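Side-chain contacts in peptidase M16 inactive domain family protein (Pseudomonas fluorescens, PDB 3GWB), which is of unknown function but, as a member of the M16 peptidase family with an inactive-type domain, is probably related to metal-dependent hydrolases: residues G279-T283 and R284-E288; T326-L329 and V330-V333; P342-K345 and E346-D349; N379-L382 and S383-E386; F388-Q391 and S392-T396. All coordinates share one frame; numbering follows the deposited sequence.

How the interactions relate
All five contacts are local, each within one continuous run of chain, and several guard the start of a helix. Interactions 1, 2 and 3 belong to one neighbourhood: Arg284 NH2 of interaction 1 forms a 2.7 Å salt bridge with Glu346 OE1 of interaction 3, and Val333 of interaction 2 packs on Arg284, Leu285 and Glu288. Interaction 3 also touches interaction 5, where Leu347 CD2 lies 3.5 Å from Leu395 O. Interactions 4 and 5 share helix 384-394, their centres 14 Å apart. Interactions 2 and 4 are farthest separated, with centres 37 Å apart. None of the five is tied to a known metal or substrate site; they are structural contacts of the fold.

Interaction 1: G279-T283 and R284-E288; sequences GGFGT and RLMSE
Thr283 takes a capping hydrogen bond from Met286, a selenomethionine whose side chain packs against Phe281. Met286 N donates to Thr283 OG1 over 3.1 Å, with 156° at the hydrogen. Next, Ser287 N reaches the carbonyl Thr283 O at 2.9 Å, so both acceptors of the threonine are used by the first turn. The hydroxyl can do this because chi1 of 68° sets it between its own backbone N and carbonyl carbon, facing the following turn.

This makes Thr283 the N-cap of helix 284-292, a position that suits a short side chain with an oxygen on its first branch, since the amide of Met286 has no helical carbonyl four residues back to bond. A valine here would keep the branched shape but is likely to leave Met286 N without its acceptor and the first turn less firmly held.

The remaining contacts are van der Waals ones along the Met286 chain. Met286 CG runs past Gly280 O at 3.6 Å, an oxygen buried here without a polar partner. Bends at chi2 and chi3 then carry the apolar methyl to the rim of the Phe281 ring, in its plane, with Met286 CE 3.5 Å from Phe281 CD1. The same ring makes a cation-pi contact with Arg290 and packs on Asn134 of the second subunit. Gly280, at phi 98°, could not carry a CB without colliding with Gly279 O.

Interaction 2: T326-L329 and V330-V333; sequences TLKL and VQDV
Gln331 lies across the turn formed by Leu327 and Lys328, and its chain can be traced outward atom by atom. CB is 3.5 Å from Leu327 O, the carbonyl that also accepts the hydrogen bond of Gln331 N. Gln331 CG, which chi1 of -69° places anti to the carbonyl carbon and over the preceding turn, lies 3.2 Å from Leu327 O. The chain then runs on extended, still passing that oxygen: Gln331 CD is 3.7 Å and Gln331 OE1 3.5 Å from Leu327 O. Gln331 OE1 also lies 4.0 Å from Leu327 CG and 4.2 Å from Lys328 CD. A long, flexible glutamine suits this half-covered flank, its methylenes lying on the backbone of the turn before.

On another side of the helix Leu329 CD1 makes an apolar contact with Val333 CG2 at 4.0 Å, the two chains crossing at a slant. Val330 sets a methyl against a carbonyl, its CG2 3.3 Å from Thr326 O. Regular bonds four residues apart hold the backbone, the straightest running from Val330 N to Thr326 O at 169°. Thr326 turns its hydroxyl back to Met322 O.

Helix 323-340 is thereby fitted to three surroundings: Thr326 and Val330 rest on strand 311-319, Leu329 and Val333 lie against helix 284-292, and Leu327 and Gln331 touch Ile415 of strand 414-419.

Interaction 3: P342-K345 and E346-D349; sequences PTQK and ELDD
Thr343 and Glu346 bond to each other in both directions. Thr343 N donates to Glu346 OE1 over 2.9 Å, nearly straight at 163°, and meets the carboxylate on its anti side, 19° out of the carboxylate plane. In return Glu346 N donates to Thr343 OG1 at 3.3 Å. The glutamate reaches back because its CG stands anti to its own carbonyl carbon (chi1 -61°) and the chain beyond is extended; on the way CG passes 3.0 Å from Thr343 OG1. OE1 also lies 3.2 Å from Pro342 CA. Thr343 O takes the next helical bond, from Leu347 N.

Outside this shell, Arg284 NH2 makes a salt bridge with the same OE1, so one carboxylate oxygen is held by a backbone amide and a guanidinium together. The negative charge sits near the amino end of a helix, where it is probably favoured. Were this glutamate an alanine, Thr343 N would probably lose its acceptor and Arg284 its carboxylate partner.

Apolar neighbours set the frame: Pro342 and Glu346 rest on Ile275, while Leu347 is buried between Leu271 of helix 266-277 and Val397 and Val400 of helix 397-407. Proline suits the residue before the cap, being stiff and having no N-H to satisfy. Lys345 runs along the outer side, its NZ 5.1 Å from Asp349 OD2, too far for contact. The reciprocal pair of Thr343 and Glu346 is a capping box, here opening helix 344-356.

Interaction 4: N379-L382 and S383-E386; sequences NLPL and SYLE
Leu380 lays a methyl group on the ring of Tyr384, and this is the close side of the contact. CD1 stands 3.8 Å from the ring centroid and only 3° off its normal, a CH-pi contact over the middle of the face. The two side chains run alongside each other in the same direction. With chi1 of -179°, Tyr384 sends its ring away from its own backbone N and up beside the leucine, whose CB also touches the ring at CD1. Pro381 adds its CG, 4.2 Å from Tyr384 CB. At the far end the Tyr384 hydroxyl bonds to Arg261, whose side chain is also packed by Leu380, so an aromatic residue with a polar tip fits well here.

The other side is looser and wet. Leu382 turns away from the helix start and touches Val14, and Ser383, although it occupies the N-cap position, makes no capping bond: its OG turns to Asp387. A water joins the backbone instead, accepting from Leu385 N at 2.7 Å and donating to Leu382 O and to Glu386 OE2, the latter at 2.8 Å.

The backbone between these sides folds back on itself through a bond from Tyr384 N to Pro381 O, 2.8 Å long, whose donor lies well above the carbonyl plane. It closes a type I beta turn, Pro381 to Tyr384, that leads directly into helix 384-394.

Interaction 5: F388-Q391 and S392-T396; sequences FMRQ and SQELT
The backbone joins Ser392 to Phe388 and Gln393 to Met389 by bonds four residues apart, the second nearly straight at 172°, whereas Glu394 N bonds to the nearer Gln391 O at 3.1 Å and only weakly to Arg390 O.

Among the side chains Ser392 matters most. Its OG donates to Phe388 O at 2.8 Å, and since Ser392 N donates to the same oxygen, that carbonyl is gripped by two donors from opposite faces of its plane. The hydroxyl gets there because chi1 of -71° lays it back along the helix. OG also lies over the Phe388 ring, 3.6 Å above its plane and over its centre. Serine fits because it is small enough to be buried beside Ala267 and Leu354, yet it satisfies its hydroxyl within its own helix. Farther along, Leu395 CG lies 3.3 Å from Gln391 O and its side chain packs on Leu271.

The outer side is polar. Glu394 slants across the base of Arg390, its OE2 3.1 Å from Arg390 CG, but the charged ends do not meet: Arg390 NE stays 4.8 Å from Glu394 OE2, with the guanidinium and carboxylate planes turned 59° apart. Arg390 gives its salt bridge to Asp387 instead.

Lys351 of helix 344-356 binds the carbonyls of Ser392, Gln393 and Leu395. A serine hydroxyl bonded to the carbonyl four residues earlier is a familiar helix feature, found here where helix 384-394 packs on helices 266-277 and 344-356 before Thr396 caps helix 397-407.

Interaction 1: G279-T283 and R284-E288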
loop_
_atom_site.group_PDB
_atom_site.type_symbol
_atom_site.label_atom_id
_atom_site.label_comp_id
_atom_site.label_asym_id
_atom_site.label_seq_id
_atom_site.Cartn_x
_atom_site.Cartn_y
_atom_site.Cartn_z
ATOM N N GLY A 279 18.193 -5.550 -6.962
ATOM C CA GLY A 279 18.051 -5.563 -5.518
ATOM C C GLY A 279 19.309 -6.076 -4.842
ATOM O O GLY A 279 20.150 -6.705 -5.485
ATOM N N GLY A 280 19.450 -5.803 -3.549
ATOM C CA GLY A 280 20.614 -6.275 -2.816
ATOM C C GLY A 280 21.727 -5.258 -2.635
ATOM O O GLY A 280 21.777 -4.238 -3.328
ATOM N N PHE A 281 22.625 -5.538 -1.694
ATOM C CA PHE A 281 23.752 -4.658 -1.416
ATOM C C PHE A 281 24.948 -5.030 -2.284
ATOM O O PHE A 281 25.966 -4.334 -2.278
ATOM C CB PHE A 281 24.182 -4.759 0.054
ATOM C CG PHE A 281 23.141 -4.303 1.035
ATOM C CD1 PHE A 281 22.478 -3.094 0.862
ATOM C CD2 PHE A 281 22.869 -5.058 2.171
ATOM C CE1 PHE A 281 21.550 -2.644 1.806
ATOM C CE2 PHE A 281 21.947 -4.619 3.119
ATOM C CZ PHE A 281 21.289 -3.407 2.937
ATOM N N GLY A 282 24.825 -6.130 -3.023
ATOM C CA GLY A 282 25.921 -6.587 -3.862
ATOM C C GLY A 282 26.061 -5.954 -5.238
ATOM O O GLY A 282 27.095 -6.119 -5.889
ATOM N N THR A 283 25.038 -5.237 -5.691
ATOM C CA THR A 283 25.082 -4.598 -7.007
ATOM C C THR A 283 26.245 -3.608 -7.109
ATOM O O THR A 283 26.750 -3.122 -6.100
ATOM C CB THR A 283 23.775 -3.846 -7.308
ATOM O OG1 THR A 283 23.661 -2.723 -6.429
ATOM C CG2 THR A 283 22.575 -4.764 -7.111
ATOM N N ARG A 284 26.657 -3.308 -8.337
ATOM C CA ARG A 284 27.761 -2.383 -8.580
ATOM C C ARG A 284 27.462 -1.013 -7.969
ATOM O O ARG A 284 28.284 -0.448 -7.244
ATOM C CB ARG A 284 27.992 -2.247 -10.093
ATOM C CG ARG A 284 29.331 -1.637 -10.506
ATOM C CD ARG A 284 30.528 -2.528 -10.133
ATOM N NE ARG A 284 30.679 -3.736 -10.952
ATOM C CZ ARG A 284 31.208 -3.769 -12.174
ATOM N NH1 ARG A 284 31.644 -2.656 -12.755
ATOM N NH2 ARG A 284 31.339 -4.927 -12.805
ATOM N N LEU A 285 26.274 -0.490 -8.252
ATOM C CA LEU A 285 25.874 0.813 -7.742
ATOM C C LEU A 285 25.755 0.876 -6.213
ATOM O O LEU A 285 26.235 1.818 -5.596
ATOM C CB LEU A 285 24.559 1.252 -8.395
ATOM C CG LEU A 285 24.644 1.686 -9.866
ATOM C CD1 LEU A 285 23.252 1.840 -10.427
ATOM C CD2 LEU A 285 25.410 3.005 -9.986
HETATM N N MSE A 286 25.116 -0.109 -5.597
HETATM C CA MSE A 286 24.987 -0.083 -4.136
HETATM C C MSE A 286 26.339 -0.263 -3.460
HETATM O O MSE A 286 26.601 0.312 -2.403
HETATM C CB MSE A 286 24.021 -1.169 -3.661
HETATM C CG MSE A 286 22.563 -0.772 -3.774
HETATM SE SE MSE A 286 22.127 0.495 -2.572
HETATM C CE MSE A 286 21.478 -0.544 -1.293
ATOM N N SER A 287 27.200 -1.059 -4.078
ATOM C CA SER A 287 28.530 -1.308 -3.534
ATOM C C SER A 287 29.391 -0.045 -3.531
ATOM O O SER A 287 29.980 0.314 -2.512
ATOM C CB SER A 287 29.223 -2.404 -4.342
ATOM O OG SER A 287 30.583 -2.519 -3.968
ATOM N N GLU A 288 29.447 0.638 -4.670
ATOM C CA GLU A 288 30.248 1.852 -4.807
ATOM C C GLU A 288 29.702 3.076 -4.080
ATOM O O GLU A 288 30.446 3.773 -3.388
ATOM C CB GLU A 288 30.417 2.204 -6.287
ATOM C CG GLU A 288 31.096 1.128 -7.125
ATOM C CD GLU A 288 32.498 0.806 -6.643
ATOM O OE1 GLU A 288 33.284 1.752 -6.402
ATOM O OE2 GLU A 288 32.817 -0.395 -6.514
HETATM O O HOH W 1 25.654 -1.640 -0.113
#

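Interaction 2: T326-L329 and V330-V333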
loop_
_atom_site.group_PDB
_atom_site.type_symbol
_atom_site.label_atom_id
_atom_site.label_comp_id
_atom_site.label_asym_id
_atom_site.label_seq_id
_atom_site.Cartn_x
_atom_site.Cartn_y
_atom_site.Cartn_z
ATOM N N THR A 326 28.313 12.821 -6.103
ATOM C CA THR A 326 27.659 11.526 -6.216
ATOM C C THR A 326 27.188 11.260 -7.643
ATOM O O THR A 326 27.266 10.129 -8.125
ATOM C CB THR A 326 26.462 11.428 -5.248
ATOM O OG1 THR A 326 26.911 11.705 -3.915
ATOM C CG2 THR A 326 25.864 10.025 -5.275
ATOM N N LEU A 327 26.704 12.296 -8.317
ATOM C CA LEU A 327 26.234 12.154 -9.690
ATOM C C LEU A 327 27.381 11.761 -10.618
ATOM O O LEU A 327 27.201 10.956 -11.530
ATOM C CB LEU A 327 25.600 13.460 -10.182
ATOM C CG LEU A 327 25.142 13.472 -11.648
ATOM C CD1 LEU A 327 24.049 12.439 -11.864
ATOM C CD2 LEU A 327 24.636 14.860 -12.019
ATOM N N LYS A 328 28.556 12.346 -10.391
ATOM C CA LYS A 328 29.730 12.043 -11.200
ATOM C C LYS A 328 30.117 10.593 -10.973
ATOM O O LYS A 328 30.448 9.879 -11.916
ATOM C CB LYS A 328 30.910 12.931 -10.805
ATOM C CG LYS A 328 30.648 14.421 -10.895
ATOM C CD LYS A 328 30.456 14.882 -12.327
ATOM C CE LYS A 328 30.270 16.396 -12.394
ATOM N NZ LYS A 328 31.408 17.128 -11.773
ATOM N N LEU A 329 30.085 10.175 -9.709
ATOM C CA LEU A 329 30.432 8.809 -9.334
ATOM C C LEU A 329 29.526 7.801 -10.031
ATOM O O LEU A 329 30.005 6.850 -10.641
ATOM C CB LEU A 329 30.327 8.625 -7.810
ATOM C CG LEU A 329 30.449 7.204 -7.239
ATOM C CD1 LEU A 329 31.833 6.642 -7.532
ATOM C CD2 LEU A 329 30.184 7.223 -5.734
ATOM N N VAL A 330 28.216 8.013 -9.936
ATOM C CA VAL A 330 27.259 7.107 -10.564
ATOM C C VAL A 330 27.536 7.009 -12.058
ATOM O O VAL A 330 27.535 5.917 -12.628
ATOM C CB VAL A 330 25.807 7.587 -10.344
ATOM C CG1 VAL A 330 24.848 6.779 -11.201
ATOM C CG2 VAL A 330 25.434 7.432 -8.882
ATOM N N GLN A 331 27.766 8.153 -12.695
ATOM C CA GLN A 331 28.054 8.165 -14.125
ATOM C C GLN A 331 29.325 7.371 -14.434
ATOM O O GLN A 331 29.359 6.608 -15.394
ATOM C CB GLN A 331 28.203 9.602 -14.631
ATOM C CG GLN A 331 26.903 10.385 -14.639
ATOM C CD GLN A 331 27.074 11.798 -15.167
ATOM O OE1 GLN A 331 27.792 12.608 -14.580
ATOM N NE2 GLN A 331 26.412 12.100 -16.281
ATOM N N ASP A 332 30.361 7.550 -13.617
ATOM C CA ASP A 332 31.622 6.837 -13.818
ATOM C C ASP A 332 31.403 5.346 -13.621
ATOM O O ASP A 332 31.924 4.534 -14.381
ATOM C CB ASP A 332 32.698 7.315 -12.835
ATOM C CG ASP A 332 33.009 8.792 -12.977
ATOM O OD1 ASP A 332 33.205 9.255 -14.122
ATOM O OD2 ASP A 332 33.071 9.490 -11.938
ATOM N N VAL A 333 30.647 4.987 -12.589
ATOM C CA VAL A 333 30.356 3.584 -12.326
ATOM C C VAL A 333 29.600 2.996 -13.511
ATOM O O VAL A 333 29.834 1.854 -13.909
ATOM C CB VAL A 333 29.493 3.420 -11.064
ATOM C CG1 VAL A 333 28.993 1.991 -10.959
ATOM C CG2 VAL A 333 30.306 3.791 -9.832
#

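Interaction 3: P342-K345 and E346-D349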
loop_
_atom_site.group_PDB
_atom_site.type_symbol
_atom_site.label_atom_id
_atom_site.label_comp_id
_atom_site.label_asym_id
_atom_site.label_seq_id
_atom_site.Cartn_x
_atom_site.Cartn_y
_atom_site.Cartn_z
ATOM N N PRO A 342 30.336 -7.163 -16.581
ATOM C CA PRO A 342 30.326 -7.740 -15.238
ATOM C C PRO A 342 31.420 -8.793 -15.077
ATOM O O PRO A 342 31.890 -9.353 -16.062
ATOM C CB PRO A 342 28.935 -8.345 -15.154
ATOM C CG PRO A 342 28.762 -8.890 -16.528
ATOM C CD PRO A 342 29.279 -7.767 -17.415
ATOM N N THR A 343 31.821 -9.053 -13.837
ATOM C CA THR A 343 32.846 -10.058 -13.554
ATOM C C THR A 343 32.155 -11.414 -13.455
ATOM O O THR A 343 30.946 -11.466 -13.230
ATOM C CB THR A 343 33.543 -9.782 -12.215
ATOM O OG1 THR A 343 32.575 -9.815 -11.159
ATOM C CG2 THR A 343 34.220 -8.418 -12.238
ATOM N N GLN A 344 32.915 -12.497 -13.627
ATOM C CA GLN A 344 32.362 -13.849 -13.535
ATOM C C GLN A 344 31.603 -14.023 -12.233
ATOM O O GLN A 344 30.518 -14.598 -12.212
ATOM C CB GLN A 344 33.469 -14.907 -13.580
ATOM C CG GLN A 344 33.730 -15.494 -14.944
ATOM C CD GLN A 344 32.465 -15.973 -15.629
ATOM O OE1 GLN A 344 31.681 -16.738 -15.065
ATOM N NE2 GLN A 344 32.264 -15.527 -16.857
ATOM N N LYS A 345 32.185 -13.533 -11.145
ATOM C CA LYS A 345 31.552 -13.646 -9.842
ATOM C C LYS A 345 30.167 -13.012 -9.864
ATOM O O LYS A 345 29.187 -13.646 -9.469
ATOM C CB LYS A 345 32.411 -12.976 -8.767
ATOM C CG LYS A 345 31.771 -12.983 -7.384
ATOM C CD LYS A 345 32.685 -12.379 -6.324
ATOM C CE LYS A 345 32.992 -10.909 -6.603
ATOM N NZ LYS A 345 31.763 -10.055 -6.640
ATOM N N GLU A 346 30.092 -11.767 -10.335
ATOM C CA GLU A 346 28.822 -11.048 -10.409
ATOM C C GLU A 346 27.796 -11.793 -11.241
ATOM O O GLU A 346 26.623 -11.856 -10.876
ATOM C CB GLU A 346 29.018 -9.655 -11.013
ATOM C CG GLU A 346 29.935 -8.757 -10.213
ATOM C CD GLU A 346 30.089 -7.379 -10.833
ATOM O OE1 GLU A 346 30.402 -7.308 -12.039
ATOM O OE2 GLU A 346 29.906 -6.369 -10.110
ATOM N N LEU A 347 28.237 -12.347 -12.364
ATOM C CA LEU A 347 27.346 -13.080 -13.251
ATOM C C LEU A 347 26.785 -14.332 -12.575
ATOM O O LEU A 347 25.585 -14.599 -12.656
ATOM C CB LEU A 347 28.081 -13.471 -14.535
ATOM C CG LEU A 347 27.255 -14.204 -15.593
ATOM C CD1 LEU A 347 26.413 -13.196 -16.359
ATOM C CD2 LEU A 347 28.178 -14.947 -16.550
ATOM N N ASP A 348 27.644 -15.094 -11.905
ATOM C CA ASP A 348 27.199 -16.313 -11.233
ATOM C C ASP A 348 26.242 -16.015 -10.088
ATOM O O ASP A 348 25.200 -16.657 -9.956
ATOM C CB ASP A 348 28.398 -17.112 -10.723
ATOM C CG ASP A 348 29.163 -17.783 -11.846
ATOM O OD1 ASP A 348 28.507 -18.385 -12.726
ATOM O OD2 ASP A 348 30.412 -17.715 -11.846
ATOM N N ASP A 349 26.602 -15.039 -9.263
ATOM C CA ASP A 349 25.761 -14.634 -8.144
ATOM C C ASP A 349 24.385 -14.213 -8.665
ATOM O O ASP A 349 23.354 -14.623 -8.126
ATOM C CB ASP A 349 26.415 -13.467 -7.397
ATOM C CG ASP A 349 27.656 -13.892 -6.621
ATOM O OD1 ASP A 349 28.341 -14.848 -7.056
ATOM O OD2 ASP A 349 27.953 -13.258 -5.582
#

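Interaction 4: N379-L382 and S383-E386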
loop_
_atom_site.group_PDB
_atom_site.type_symbol
_atom_site.label_atom_id
_atom_site.label_comp_id
_atom_site.label_asym_id
_atom_site.label_seq_id
_atom_site.Cartn_x
_atom_site.Cartn_y
_atom_site.Cartn_z
ATOM N N ASN A 379 2.789 -10.340 -27.262
ATOM C CA ASN A 379 3.003 -11.392 -28.245
ATOM C C ASN A 379 4.356 -12.075 -28.098
ATOM O O ASN A 379 5.134 -12.134 -29.053
ATOM C CB ASN A 379 2.867 -10.833 -29.659
ATOM C CG ASN A 379 1.488 -10.285 -29.932
ATOM O OD1 ASN A 379 0.486 -10.963 -29.721
ATOM N ND2 ASN A 379 1.428 -9.051 -30.404
ATOM N N LEU A 380 4.638 -12.584 -26.902
ATOM C CA LEU A 380 5.886 -13.291 -26.648
ATOM C C LEU A 380 5.643 -14.757 -26.993
ATOM O O LEU A 380 4.505 -15.221 -26.964
ATOM C CB LEU A 380 6.281 -13.162 -25.173
ATOM C CG LEU A 380 6.417 -11.716 -24.680
ATOM C CD1 LEU A 380 6.770 -11.721 -23.202
ATOM C CD2 LEU A 380 7.480 -10.979 -25.494
ATOM N N PRO A 381 6.705 -15.507 -27.330
ATOM C CA PRO A 381 6.521 -16.921 -27.670
ATOM C C PRO A 381 5.830 -17.737 -26.570
ATOM O O PRO A 381 5.982 -17.464 -25.381
ATOM C CB PRO A 381 7.946 -17.399 -27.969
ATOM C CG PRO A 381 8.796 -16.480 -27.167
ATOM C CD PRO A 381 8.130 -15.141 -27.375
ATOM N N LEU A 382 5.065 -18.741 -26.977
ATOM C CA LEU A 382 4.349 -19.563 -26.015
ATOM C C LEU A 382 5.285 -20.220 -24.994
ATOM O O LEU A 382 4.885 -20.510 -23.867
ATOM C CB LEU A 382 3.552 -20.635 -26.749
ATOM C CG LEU A 382 2.434 -21.264 -25.931
ATOM C CD1 LEU A 382 1.407 -20.199 -25.595
ATOM C CD2 LEU A 382 1.798 -22.394 -26.722
ATOM N N SER A 383 6.531 -20.444 -25.393
ATOM C CA SER A 383 7.516 -21.068 -24.517
ATOM C C SER A 383 8.389 -20.027 -23.831
ATOM O O SER A 383 9.473 -20.344 -23.344
ATOM C CB SER A 383 8.404 -22.010 -25.327
ATOM O OG SER A 383 9.046 -21.302 -26.378
ATOM N N TYR A 384 7.911 -18.789 -23.791
ATOM C CA TYR A 384 8.665 -17.700 -23.182
ATOM C C TYR A 384 9.220 -18.013 -21.793
ATOM O O TYR A 384 10.392 -17.769 -21.512
ATOM C CB TYR A 384 7.804 -16.442 -23.086
ATOM C CG TYR A 384 8.560 -15.281 -22.489
ATOM C CD1 TYR A 384 9.523 -14.600 -23.234
ATOM C CD2 TYR A 384 8.359 -14.899 -21.164
ATOM C CE1 TYR A 384 10.271 -13.577 -22.677
ATOM C CE2 TYR A 384 9.108 -13.871 -20.593
ATOM C CZ TYR A 384 10.063 -13.216 -21.357
ATOM O OH TYR A 384 10.821 -12.207 -20.806
ATOM N N LEU A 385 8.372 -18.536 -20.920
ATOM C CA LEU A 385 8.799 -18.851 -19.565
ATOM C C LEU A 385 10.023 -19.758 -19.557
ATOM O O LEU A 385 11.063 -19.408 -18.988
ATOM C CB LEU A 385 7.658 -19.520 -18.797
ATOM C CG LEU A 385 6.388 -18.678 -18.646
ATOM C CD1 LEU A 385 5.329 -19.480 -17.898
ATOM C CD2 LEU A 385 6.716 -17.389 -17.908
ATOM N N GLU A 386 9.895 -20.920 -20.192
ATOM C CA GLU A 386 10.987 -21.883 -20.247
ATOM C C GLU A 386 12.224 -21.295 -20.917
ATOM O O GLU A 386 13.348 -21.545 -20.483
ATOM C CB GLU A 386 10.557 -23.145 -21.001
ATOM C CG GLU A 386 9.232 -23.738 -20.539
ATOM C CD GLU A 386 8.040 -23.123 -21.254
ATOM O OE1 GLU A 386 7.962 -23.260 -22.496
ATOM O OE2 GLU A 386 7.184 -22.510 -20.577
HETATM O O HOH W 2 6.321 -20.095 -21.578
#

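Interaction 5: F388-Q391 and S392-T396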
loop_
_atom_site.group_PDB
_atom_site.type_symbol
_atom_site.label_atom_id
_atom_site.label_comp_id
_atom_site.label_asym_id
_atom_site.label_seq_id
_atom_site.Cartn_x
_atom_site.Cartn_y
_atom_site.Cartn_z
ATOM N N PHE A 388 13.127 -18.145 -21.015
ATOM C CA PHE A 388 13.742 -17.130 -20.174
ATOM C C PHE A 388 14.739 -17.749 -19.197
ATOM O O PHE A 388 15.845 -17.236 -19.023
ATOM C CB PHE A 388 12.676 -16.352 -19.401
ATOM C CG PHE A 388 13.240 -15.247 -18.565
ATOM C CD1 PHE A 388 13.635 -14.047 -19.150
ATOM C CD2 PHE A 388 13.435 -15.426 -17.201
ATOM C CE1 PHE A 388 14.227 -13.044 -18.385
ATOM C CE2 PHE A 388 14.026 -14.433 -16.429
ATOM C CZ PHE A 388 14.421 -13.238 -17.019
HETATM N N MSE A 389 14.346 -18.847 -18.558
HETATM C CA MSE A 389 15.220 -19.531 -17.605
HETATM C C MSE A 389 16.452 -20.094 -18.284
HETATM O O MSE A 389 17.574 -19.861 -17.845
HETATM C CB MSE A 389 14.486 -20.680 -16.919
HETATM C CG MSE A 389 13.773 -20.296 -15.644
HETATM SE SE MSE A 389 12.492 -19.086 -15.932
HETATM C CE MSE A 389 12.155 -18.511 -14.241
ATOM N N ARG A 390 16.232 -20.850 -19.350
ATOM C CA ARG A 390 17.328 -21.459 -20.086
ATOM C C ARG A 390 18.340 -20.399 -20.504
ATOM O O ARG A 390 19.514 -20.478 -20.143
ATOM C CB ARG A 390 16.795 -22.186 -21.326
ATOM C CG ARG A 390 17.838 -23.042 -22.030
ATOM C CD ARG A 390 17.284 -23.732 -23.273
ATOM N NE ARG A 390 16.907 -22.779 -24.313
ATOM C CZ ARG A 390 15.653 -22.484 -24.639
ATOM N NH1 ARG A 390 14.647 -23.073 -24.006
ATOM N NH2 ARG A 390 15.409 -21.597 -25.593
ATOM N N GLN A 391 17.872 -19.405 -21.254
ATOM C CA GLN A 391 18.729 -18.331 -21.739
ATOM C C GLN A 391 19.454 -17.586 -20.623
ATOM O O GLN A 391 20.660 -17.350 -20.714
ATOM C CB GLN A 391 17.913 -17.343 -22.577
ATOM C CG GLN A 391 17.410 -17.922 -23.891
ATOM C CD GLN A 391 16.616 -16.919 -24.709
ATOM O OE1 GLN A 391 17.066 -15.794 -24.944
ATOM N NE2 GLN A 391 15.433 -17.326 -25.156
ATOM N N SER A 392 18.725 -17.216 -19.575
ATOM C CA SER A 392 19.327 -16.497 -18.458
ATOM C C SER A 392 20.509 -17.255 -17.866
ATOM O O SER A 392 21.620 -16.726 -17.788
ATOM C CB SER A 392 18.289 -16.240 -17.364
ATOM O OG SER A 392 17.340 -15.272 -17.779
ATOM N N GLN A 393 20.265 -18.494 -17.452
ATOM C CA GLN A 393 21.308 -19.323 -16.860
ATOM C C GLN A 393 22.488 -19.596 -17.799
ATOM O O GLN A 393 23.554 -20.004 -17.349
ATOM C CB GLN A 393 20.717 -20.657 -16.393
ATOM C CG GLN A 393 19.683 -20.542 -15.280
ATOM C CD GLN A 393 20.223 -19.849 -14.042
ATOM O OE1 GLN A 393 21.289 -20.202 -13.535
ATOM N NE2 GLN A 393 19.484 -18.861 -13.544
ATOM N N GLU A 394 22.308 -19.364 -19.095
ATOM C CA GLU A 394 23.373 -19.623 -20.059
ATOM C C GLU A 394 24.172 -18.415 -20.547
ATOM O O GLU A 394 25.167 -18.571 -21.263
ATOM C CB GLU A 394 22.796 -20.379 -21.257
ATOM C CG GLU A 394 22.543 -21.851 -20.957
ATOM C CD GLU A 394 21.806 -22.570 -22.070
ATOM O OE1 GLU A 394 22.118 -22.323 -23.257
ATOM O OE2 GLU A 394 20.922 -23.397 -21.752
ATOM N N LEU A 395 23.748 -17.216 -20.160
ATOM C CA LEU A 395 24.442 -16.003 -20.579
ATOM C C LEU A 395 25.891 -15.946 -20.102
ATOM O O LEU A 395 26.219 -16.411 -19.011
ATOM C CB LEU A 395 23.698 -14.769 -20.065
ATOM C CG LEU A 395 22.332 -14.522 -20.700
ATOM C CD1 LEU A 395 21.608 -13.415 -19.954
ATOM C CD2 LEU A 395 22.522 -14.161 -22.172
ATOM N N THR A 396 26.753 -15.371 -20.935
ATOM C CA THR A 396 28.164 -15.222 -20.600
ATOM C C THR A 396 28.454 -13.743 -20.342
ATOM O O THR A 396 27.675 -12.870 -20.727
ATOM C CB THR A 396 29.078 -15.705 -21.747
ATOM O OG1 THR A 396 28.788 -14.958 -22.935
ATOM C CG2 THR A 396 28.864 -17.188 -22.024
#